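Side-chain contacts in aldo-keto reductase family 1, member B4 (Aldose reductase) (Schistosoma japonicum, PDB 4HBK), which probably reduces aldehydes, including aldose sugars such as glucose, to alcohols with NADPH: residues S110-N114 with T115-P119; K124-E127 with E128-N132; N168-H171 with E172-W175; T174-E177 with M178-L181. One frame throughout, in Å; residues are numbered along the deposited sequence.

How the contacts relate
All four contacts are local, each made within one continuous run of chain, so they close turns rather than long loops. In chain order, contact 1 turns the backbone at the end of strand 107-112, and contact 2 lies along helix 119-133 that follows. After strand 138-143 and a long connection, contact 3 starts helix 171-183 and contact 4 continues it; these two overlap, sharing Thr174 and Trp175. Contact 1 touches the other three: Leu112 and Phe116 pack on Ala125 of contact 2, and the carbonyl of Phe117 probably bonds Thr174 of contacts 3 and 4. Cys126 meeting Leu181 joins the two helices on the outside of the barrel.

Contact 1 (S110-N114 with T115-P119); sequences SKLWN and TFFRP
Phe117 folds back so that its ring lies over the backbone of Asn114, at the C-terminal end of strand 107-112 in the (beta/alpha)8 barrel of the aldo/keto reductases. The chain reverses in a type I turn over 113-116, closed by the bond from Phe116 N to Trp113 O (2.9 Å). The main bump is Asn114 CA, which sits 3.5 Å from the centroid of the Phe117 ring and only 14° off its normal, a CH-pi contact centred on the face. The Asn114 amide runs alongside the same ring, pointing the same way, its plane 28° from that of the ring. Leu112 sets its two methyls against Phe116 and Phe117, in the angle between their side chains: CD1 reaches Phe116 CB (3.7 Å), while CD2 lies along Phe117 CD1 (3.6 Å) as the two side chains pass in opposite directions. The carbonyl oxygen Leu112 O meets the Phe117 ring at its edge, in plane. Trp113 stands out from the turn, its NE1 bonded to Leu155 O, within about 4 Å of the side chain of His144, the predicted substrate-binding residue. Over one face of its indole lies Asn114 OD1, offset toward the rim. At the edge, Thr115 places its hydroxyl between its own backbone N and carbonyl carbon (chi1 55°), which brings OG1 to 3.3 Å from Trp113 CD1.

Contact 2 (K124-E127 with E128-N132); sequences KACE and ETLKN
Glu128 follows Lys124 by one helical turn, its N bonded to Lys124 O (2.8 Å) and its CB resting 3.2 Å from that same oxygen. A bend at its second torsion (chi2 95°) turns the carboxylate away from residues 124-127. Thr129 comes next: its N bonds Ala125 O (3.0 Å), and its CB touches Cys126 O (3.5 Å). The hydroxyl of Thr129 reaches out of the helix to Glu85, while its side chain also packs on Ser110 and Leu138. Leu130 follows on the buried side. Its N bonds Cys126 O at 2.9 Å, its CG leans on that oxygen, and its CD1 meets the sulfur Cys126 SG at 4.0 Å, the one apolar contact between side-chain ends here. Lys131 repeats the pattern with its N on Glu127 O (2.9 Å), then extends fully away from the helix into an exposed position. The helix belongs to the beta-alpha-beta unit formed with strands 107-112 and 138-143, and Ala125, Cys126, Thr129 and Leu130 turn toward those strands. Cohesion between the segments therefore rests on four i to i+4 backbone bonds in a run of about two turns; side chains add a single apolar touch, and the polar end of Thr129 is spent on Glu85, tying the helix to its surroundings rather than to itself.

Contact 3 (N168-H171 with E172-W175); sequences NVPH and EDTW
Asp173 lays its carboxylate against the ring of Pro170, the N-cap residue of helix 171-183, with OD2 3.4 Å from Pro170 CG and as near to CD. The two side chains approach at a slant, and the proline offers carbon alone. This is the solvent side: Pro170 is exposed, and its carbonyl makes two weak bonds, to Asp173 N and to Thr174 N (3.3 Å). Glu172 curls back toward the helix start. With CG tucked over its own backbone (chi1 57°) and a bend at the next torsion, its carboxylate comes beside Pro170 CB, CD lying 3.8 Å from it. A water accepts from His171 N (2.8 Å) and donates to Glu172 OE1 (3.3 Å), an oxygen also held by Asn202. This carboxylate beside the helix N terminus would probably be favoured by the local dipole. The buried side is held more firmly: Trp175 N bonds His171 O at 3.0 Å, the one backbone bond across the contact that is not weak. A second water donates to Val169 O and to Thr174 OG1, both at 2.9 Å, while lying in the plane of the His171 ring at its edge. Thr174 OG1 is bonded to Phe117 O as well. The Val169 and Thr174 side chains cross at about a right angle, CG1 3.6 Å from OG1. His171 NE2 bonds Pro146 O, and its ring packs on helix 197-206, while Thr174 rests on Ile143 of strand 138-143.

Contact 4 (T174-E177 with M178-L181); sequences TWKE and MEKL
Glu177 and Lys180, three residues apart on helix 171-183, form the salt bridge of this contact: Lys180 NZ donates to Glu177 OE1 at 2.8 Å. The ammonium meets that oxygen on its syn side, 16° out of the carboxylate plane. The glutamate's bend at chi2 (-56°) sets the carboxylate where the extended Lys180 chain, running back toward the helix start, can meet it, its CE also touching OE1. Backbone bonds make up the second group. Met178 N bonds Thr174 O (3.1 Å), and Glu179 N bonds Trp175 O (2.9 Å). The turn then slackens: Lys180 N is 3.3 Å from Lys176 O, and the bond from Leu181 N to Glu177 O is weak. In the alpha/beta barrel this helix follows strand 138-143 and precedes strand 187-193, and its inward residues face both. Met178 and Trp175 supply the apolar packing: Met178 CG lies 4.3 Å from Trp175 CE3, and Met178 CB sits over one indole face, offset toward the rim. Two polar atoms, Glu179 OE2 and Trp175 NE1, find partners beyond the helix. Glu179 crosses Trp175 at about a right angle, its OE2 at the indole edge, the ring and carboxylate planes 60° apart; that oxygen accepts from the backbone N of Arg208 and of Ile209, while Trp175 NE1 bonds Ile209 O. The other oxygen, Glu179 OE1, takes a bond from a water 3.1 Å away, which also donates weakly to Lys176 O.

Contact 1 (S110-N114 with T115-P119)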
# COMPACT_ATOMS: atom_id res chain seq x y z
N SER A 110 -1.74 -7.16 3.83
CA SER A 110 -0.35 -7.35 4.24
C SER A 110 0.50 -7.60 3.01
O SER A 110 -0.01 -7.67 1.89
CB SER A 110 -0.18 -8.47 5.26
OG SER A 110 1.16 -8.48 5.72
N LYS A 111 1.80 -7.73 3.22
CA LYS A 111 2.72 -7.80 2.09
C LYS A 111 3.80 -8.83 2.34
O LYS A 111 4.33 -8.95 3.45
CB LYS A 111 3.34 -6.43 1.83
CG LYS A 111 2.37 -5.25 1.94
CD LYS A 111 3.00 -3.96 1.39
CE LYS A 111 2.10 -2.73 1.62
NZ LYS A 111 1.85 -2.41 3.05
N LEU A 112 4.12 -9.57 1.29
CA LEU A 112 5.17 -10.57 1.33
C LEU A 112 6.52 -9.88 1.22
O LEU A 112 6.75 -9.17 0.24
CB LEU A 112 4.98 -11.53 0.15
CG LEU A 112 6.09 -12.57 -0.05
CD1 LEU A 112 6.10 -13.55 1.11
CD2 LEU A 112 5.88 -13.32 -1.37
N TRP A 113 7.41 -10.11 2.19
CA TRP A 113 8.71 -9.46 2.19
C TRP A 113 9.78 -10.14 1.32
O TRP A 113 9.76 -11.36 1.14
CB TRP A 113 9.25 -9.28 3.61
CG TRP A 113 10.56 -8.57 3.62
CD1 TRP A 113 11.77 -9.07 4.01
CD2 TRP A 113 10.82 -7.24 3.15
NE1 TRP A 113 12.75 -8.12 3.84
CE2 TRP A 113 12.19 -6.99 3.32
CE3 TRP A 113 10.01 -6.23 2.63
CZ2 TRP A 113 12.78 -5.77 2.97
CZ3 TRP A 113 10.59 -5.02 2.29
CH2 TRP A 113 11.97 -4.80 2.46
N ASN A 114 10.71 -9.33 0.81
CA ASN A 114 11.70 -9.74 -0.21
C ASN A 114 12.49 -11.03 0.09
O ASN A 114 12.95 -11.72 -0.83
CB ASN A 114 12.70 -8.60 -0.49
CG ASN A 114 12.03 -7.25 -0.83
OD1 ASN A 114 10.87 -7.00 -0.50
ND2 ASN A 114 12.78 -6.36 -1.49
N THR A 115 12.67 -11.35 1.37
CA THR A 115 13.47 -12.52 1.75
C THR A 115 12.70 -13.84 1.65
O THR A 115 13.26 -14.92 1.87
CB THR A 115 14.02 -12.38 3.18
OG1 THR A 115 12.93 -12.14 4.07
CG2 THR A 115 15.04 -11.22 3.28
N PHE A 116 11.42 -13.75 1.31
CA PHE A 116 10.55 -14.92 1.23
C PHE A 116 9.95 -15.12 -0.17
O PHE A 116 8.92 -15.79 -0.30
CB PHE A 116 9.42 -14.83 2.26
CG PHE A 116 9.89 -14.60 3.67
CD1 PHE A 116 10.30 -15.67 4.46
CD2 PHE A 116 9.92 -13.33 4.21
CE1 PHE A 116 10.75 -15.46 5.77
CE2 PHE A 116 10.36 -13.11 5.52
CZ PHE A 116 10.78 -14.17 6.29
N PHE A 117 10.59 -14.55 -1.20
CA PHE A 117 10.08 -14.63 -2.57
C PHE A 117 10.29 -16.00 -3.24
O PHE A 117 9.57 -16.36 -4.17
CB PHE A 117 10.68 -13.53 -3.45
CG PHE A 117 10.16 -12.14 -3.14
CD1 PHE A 117 9.15 -11.94 -2.22
CD2 PHE A 117 10.70 -11.03 -3.80
CE1 PHE A 117 8.68 -10.65 -1.93
CE2 PHE A 117 10.24 -9.75 -3.52
CZ PHE A 117 9.23 -9.56 -2.58
N ARG A 118 11.27 -16.77 -2.78
CA ARG A 118 11.43 -18.11 -3.33
C ARG A 118 10.18 -18.92 -3.04
O ARG A 118 9.63 -18.85 -1.94
CB ARG A 118 12.70 -18.80 -2.84
CG ARG A 118 13.94 -18.23 -3.50
CD ARG A 118 15.11 -19.18 -3.46
NE ARG A 118 16.26 -18.62 -4.17
CZ ARG A 118 16.88 -19.23 -5.18
NH1 ARG A 118 16.46 -20.42 -5.60
NH2 ARG A 118 17.92 -18.64 -5.76
N PRO A 119 9.71 -19.69 -4.03
CA PRO A 119 8.42 -20.36 -3.96
C PRO A 119 8.23 -21.15 -2.67
O PRO A 119 7.15 -21.12 -2.10
CB PRO A 119 8.45 -21.30 -5.18
CG PRO A 119 9.36 -20.61 -6.15
CD PRO A 119 10.42 -19.96 -5.30

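Contact 2 (K124-E127 with E128-N132)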
# COMPACT_ATOMS: atom_id res chain seq x y z
N LYS A 124 4.67 -20.16 4.17
CA LYS A 124 4.96 -19.98 5.58
C LYS A 124 4.97 -18.51 5.97
O LYS A 124 4.55 -18.15 7.06
CB LYS A 124 6.29 -20.65 5.97
CG LYS A 124 6.23 -22.18 5.88
CD LYS A 124 7.48 -22.85 6.45
CE LYS A 124 7.34 -24.38 6.45
NZ LYS A 124 6.25 -24.87 7.35
N ALA A 125 5.45 -17.65 5.07
CA ALA A 125 5.49 -16.22 5.37
C ALA A 125 4.07 -15.69 5.52
O ALA A 125 3.78 -14.91 6.42
CB ALA A 125 6.23 -15.46 4.28
N CYS A 126 3.17 -16.12 4.63
CA CYS A 126 1.78 -15.70 4.72
C CYS A 126 1.16 -16.21 6.02
O CYS A 126 0.48 -15.47 6.73
CB CYS A 126 0.98 -16.20 3.52
SG CYS A 126 -0.72 -15.55 3.47
N GLU A 127 1.40 -17.48 6.32
CA GLU A 127 0.84 -18.12 7.50
C GLU A 127 1.32 -17.43 8.76
O GLU A 127 0.59 -17.32 9.74
CB GLU A 127 1.22 -19.61 7.54
CG GLU A 127 0.46 -20.45 6.51
CD GLU A 127 0.87 -21.92 6.51
OE1 GLU A 127 0.07 -22.76 6.06
OE2 GLU A 127 2.00 -22.23 6.92
N GLU A 128 2.57 -16.97 8.72
CA GLU A 128 3.18 -16.28 9.83
C GLU A 128 2.51 -14.93 10.05
O GLU A 128 2.13 -14.59 11.17
CB GLU A 128 4.68 -16.09 9.56
CG GLU A 128 5.33 -14.92 10.30
CD GLU A 128 5.99 -15.35 11.59
OE1 GLU A 128 5.36 -16.12 12.35
OE2 GLU A 128 7.14 -14.92 11.84
N THR A 129 2.38 -14.16 8.98
CA THR A 129 1.66 -12.89 9.00
C THR A 129 0.24 -13.07 9.55
O THR A 129 -0.21 -12.31 10.39
CB THR A 129 1.66 -12.25 7.58
OG1 THR A 129 2.88 -11.52 7.38
CG2 THR A 129 0.46 -11.31 7.39
N LEU A 130 -0.47 -14.10 9.09
CA LEU A 130 -1.84 -14.35 9.54
C LEU A 130 -1.87 -14.73 11.01
O LEU A 130 -2.79 -14.36 11.75
CB LEU A 130 -2.49 -15.46 8.73
CG LEU A 130 -2.91 -15.13 7.30
CD1 LEU A 130 -3.20 -16.40 6.52
CD2 LEU A 130 -4.12 -14.22 7.33
N LYS A 131 -0.87 -15.49 11.44
CA LYS A 131 -0.74 -15.82 12.85
C LYS A 131 -0.62 -14.55 13.67
O LYS A 131 -1.38 -14.34 14.61
CB LYS A 131 0.49 -16.71 13.07
CG LYS A 131 0.75 -17.09 14.50
CD LYS A 131 1.89 -18.09 14.57
CE LYS A 131 2.30 -18.37 16.01
NZ LYS A 131 3.72 -18.83 16.12
N ASN A 132 0.34 -13.70 13.31
CA ASN A 132 0.57 -12.45 14.03
C ASN A 132 -0.63 -11.50 14.01
O ASN A 132 -0.92 -10.85 15.01
CB ASN A 132 1.80 -11.73 13.50
CG ASN A 132 3.10 -12.43 13.90
OD1 ASN A 132 3.14 -13.12 14.91
ND2 ASN A 132 4.14 -12.27 13.10

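Contact 3 (N168-H171 with E172-W175)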
# COMPACT_ATOMS: atom_id res chain seq x y z
N ASN A 168 17.93 -14.12 -6.81
CA ASN A 168 17.31 -14.15 -8.14
C ASN A 168 16.11 -15.10 -8.18
O ASN A 168 16.28 -16.31 -8.09
CB ASN A 168 18.33 -14.54 -9.21
CG ASN A 168 19.53 -13.61 -9.25
OD1 ASN A 168 19.50 -12.52 -8.68
ND2 ASN A 168 20.59 -14.04 -9.92
N VAL A 169 14.91 -14.54 -8.32
CA VAL A 169 13.69 -15.34 -8.33
C VAL A 169 12.71 -14.75 -9.32
O VAL A 169 12.25 -13.62 -9.14
CB VAL A 169 13.00 -15.36 -6.96
CG1 VAL A 169 11.81 -16.30 -7.00
CG2 VAL A 169 13.98 -15.75 -5.85
N PRO A 170 12.37 -15.50 -10.38
CA PRO A 170 11.46 -14.90 -11.36
C PRO A 170 10.14 -14.47 -10.73
O PRO A 170 9.57 -15.16 -9.88
CB PRO A 170 11.25 -16.04 -12.37
CG PRO A 170 12.50 -16.88 -12.25
CD PRO A 170 12.79 -16.86 -10.77
N HIS A 171 9.67 -13.31 -11.15
CA HIS A 171 8.40 -12.80 -10.65
C HIS A 171 7.26 -13.79 -10.81
O HIS A 171 6.46 -13.96 -9.89
CB HIS A 171 8.09 -11.46 -11.31
CG HIS A 171 9.06 -10.39 -10.95
ND1 HIS A 171 9.32 -9.31 -11.76
CD2 HIS A 171 9.84 -10.23 -9.85
CE1 HIS A 171 10.22 -8.53 -11.18
NE2 HIS A 171 10.55 -9.07 -10.02
N GLU A 172 7.20 -14.47 -11.95
CA GLU A 172 6.09 -15.38 -12.23
C GLU A 172 6.10 -16.60 -11.32
O GLU A 172 5.04 -17.18 -11.05
CB GLU A 172 6.03 -15.78 -13.71
CG GLU A 172 7.30 -16.43 -14.27
CD GLU A 172 8.33 -15.42 -14.78
OE1 GLU A 172 8.30 -14.25 -14.35
OE2 GLU A 172 9.19 -15.81 -15.61
N ASP A 173 7.28 -16.98 -10.84
CA ASP A 173 7.39 -18.11 -9.92
C ASP A 173 6.86 -17.77 -8.53
O ASP A 173 6.17 -18.58 -7.90
CB ASP A 173 8.84 -18.60 -9.81
CG ASP A 173 9.39 -19.15 -11.13
OD1 ASP A 173 8.62 -19.27 -12.11
OD2 ASP A 173 10.59 -19.47 -11.17
N THR A 174 7.19 -16.59 -8.03
CA THR A 174 6.63 -16.16 -6.75
C THR A 174 5.12 -16.04 -6.91
O THR A 174 4.35 -16.46 -6.04
CB THR A 174 7.20 -14.82 -6.30
OG1 THR A 174 8.62 -14.92 -6.19
CG2 THR A 174 6.63 -14.43 -4.93
N TRP A 175 4.68 -15.51 -8.05
CA TRP A 175 3.26 -15.28 -8.26
C TRP A 175 2.47 -16.58 -8.23
O TRP A 175 1.35 -16.61 -7.73
CB TRP A 175 3.00 -14.53 -9.57
CG TRP A 175 1.58 -14.09 -9.71
CD1 TRP A 175 0.62 -14.69 -10.48
CD2 TRP A 175 0.96 -12.97 -9.08
NE1 TRP A 175 -0.57 -13.99 -10.36
CE2 TRP A 175 -0.38 -12.94 -9.51
CE3 TRP A 175 1.41 -11.99 -8.19
CZ2 TRP A 175 -1.28 -11.96 -9.08
CZ3 TRP A 175 0.52 -11.02 -7.77
CH2 TRP A 175 -0.81 -11.02 -8.21
O HOH W 1 10.11 -12.73 -7.37
O HOH W 2 10.80 -12.31 -13.55

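Contact 4 (T174-E177 with M178-L181)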
# COMPACT_ATOMS: atom_id res chain seq x y z
N THR A 174 7.19 -16.59 -8.03
CA THR A 174 6.63 -16.16 -6.75
C THR A 174 5.12 -16.04 -6.91
O THR A 174 4.35 -16.46 -6.04
CB THR A 174 7.20 -14.82 -6.30
OG1 THR A 174 8.62 -14.92 -6.19
CG2 THR A 174 6.63 -14.43 -4.93
N TRP A 175 4.68 -15.51 -8.05
CA TRP A 175 3.26 -15.28 -8.26
C TRP A 175 2.47 -16.58 -8.23
O TRP A 175 1.35 -16.61 -7.73
CB TRP A 175 3.00 -14.53 -9.57
CG TRP A 175 1.58 -14.09 -9.71
CD1 TRP A 175 0.62 -14.69 -10.48
CD2 TRP A 175 0.96 -12.97 -9.08
NE1 TRP A 175 -0.57 -13.99 -10.36
CE2 TRP A 175 -0.38 -12.94 -9.51
CE3 TRP A 175 1.41 -11.99 -8.19
CZ2 TRP A 175 -1.28 -11.96 -9.08
CZ3 TRP A 175 0.52 -11.02 -7.77
CH2 TRP A 175 -0.81 -11.02 -8.21
N LYS A 176 3.05 -17.65 -8.77
CA LYS A 176 2.36 -18.94 -8.75
C LYS A 176 2.00 -19.32 -7.31
O LYS A 176 0.90 -19.81 -7.06
CB LYS A 176 3.19 -20.04 -9.42
CG LYS A 176 3.01 -20.09 -10.92
CD LYS A 176 3.15 -21.51 -11.46
CE LYS A 176 4.60 -21.85 -11.75
NZ LYS A 176 5.21 -20.81 -12.63
N GLU A 177 2.92 -19.10 -6.38
CA GLU A 177 2.64 -19.41 -4.98
C GLU A 177 1.60 -18.46 -4.40
O GLU A 177 0.81 -18.86 -3.54
CB GLU A 177 3.92 -19.37 -4.14
CG GLU A 177 4.78 -20.59 -4.29
CD GLU A 177 4.03 -21.87 -3.97
OE1 GLU A 177 4.04 -22.77 -4.82
OE2 GLU A 177 3.41 -21.96 -2.87
N MET A 178 1.60 -17.22 -4.86
CA MET A 178 0.60 -16.25 -4.39
C MET A 178 -0.77 -16.75 -4.83
O MET A 178 -1.76 -16.61 -4.11
CB MET A 178 0.85 -14.86 -4.97
CG MET A 178 2.17 -14.21 -4.54
SD MET A 178 2.13 -13.65 -2.83
CE MET A 178 1.09 -12.20 -2.98
N GLU A 179 -0.82 -17.34 -6.01
CA GLU A 179 -2.08 -17.78 -6.57
C GLU A 179 -2.66 -18.90 -5.74
O GLU A 179 -3.88 -18.99 -5.56
CB GLU A 179 -1.89 -18.22 -8.02
CG GLU A 179 -1.59 -17.07 -8.93
CD GLU A 179 -1.40 -17.50 -10.36
OE1 GLU A 179 -0.86 -18.61 -10.58
OE2 GLU A 179 -1.79 -16.73 -11.26
N LYS A 180 -1.78 -19.75 -5.22
CA LYS A 180 -2.22 -20.88 -4.41
C LYS A 180 -2.85 -20.40 -3.11
O LYS A 180 -3.75 -21.05 -2.58
CB LYS A 180 -1.05 -21.81 -4.10
CG LYS A 180 -0.55 -22.60 -5.28
CD LYS A 180 0.56 -23.54 -4.83
CE LYS A 180 1.19 -24.26 -6.01
NZ LYS A 180 2.49 -24.90 -5.62
N LEU A 181 -2.39 -19.27 -2.60
CA LEU A 181 -2.96 -18.69 -1.39
C LEU A 181 -4.42 -18.34 -1.63
O LEU A 181 -5.27 -18.47 -0.73
CB LEU A 181 -2.18 -17.45 -0.96
CG LEU A 181 -0.71 -17.68 -0.57
CD1 LEU A 181 0.01 -16.36 -0.34
CD2 LEU A 181 -0.60 -18.58 0.67
O HOH W 3 -0.49 -21.55 -9.74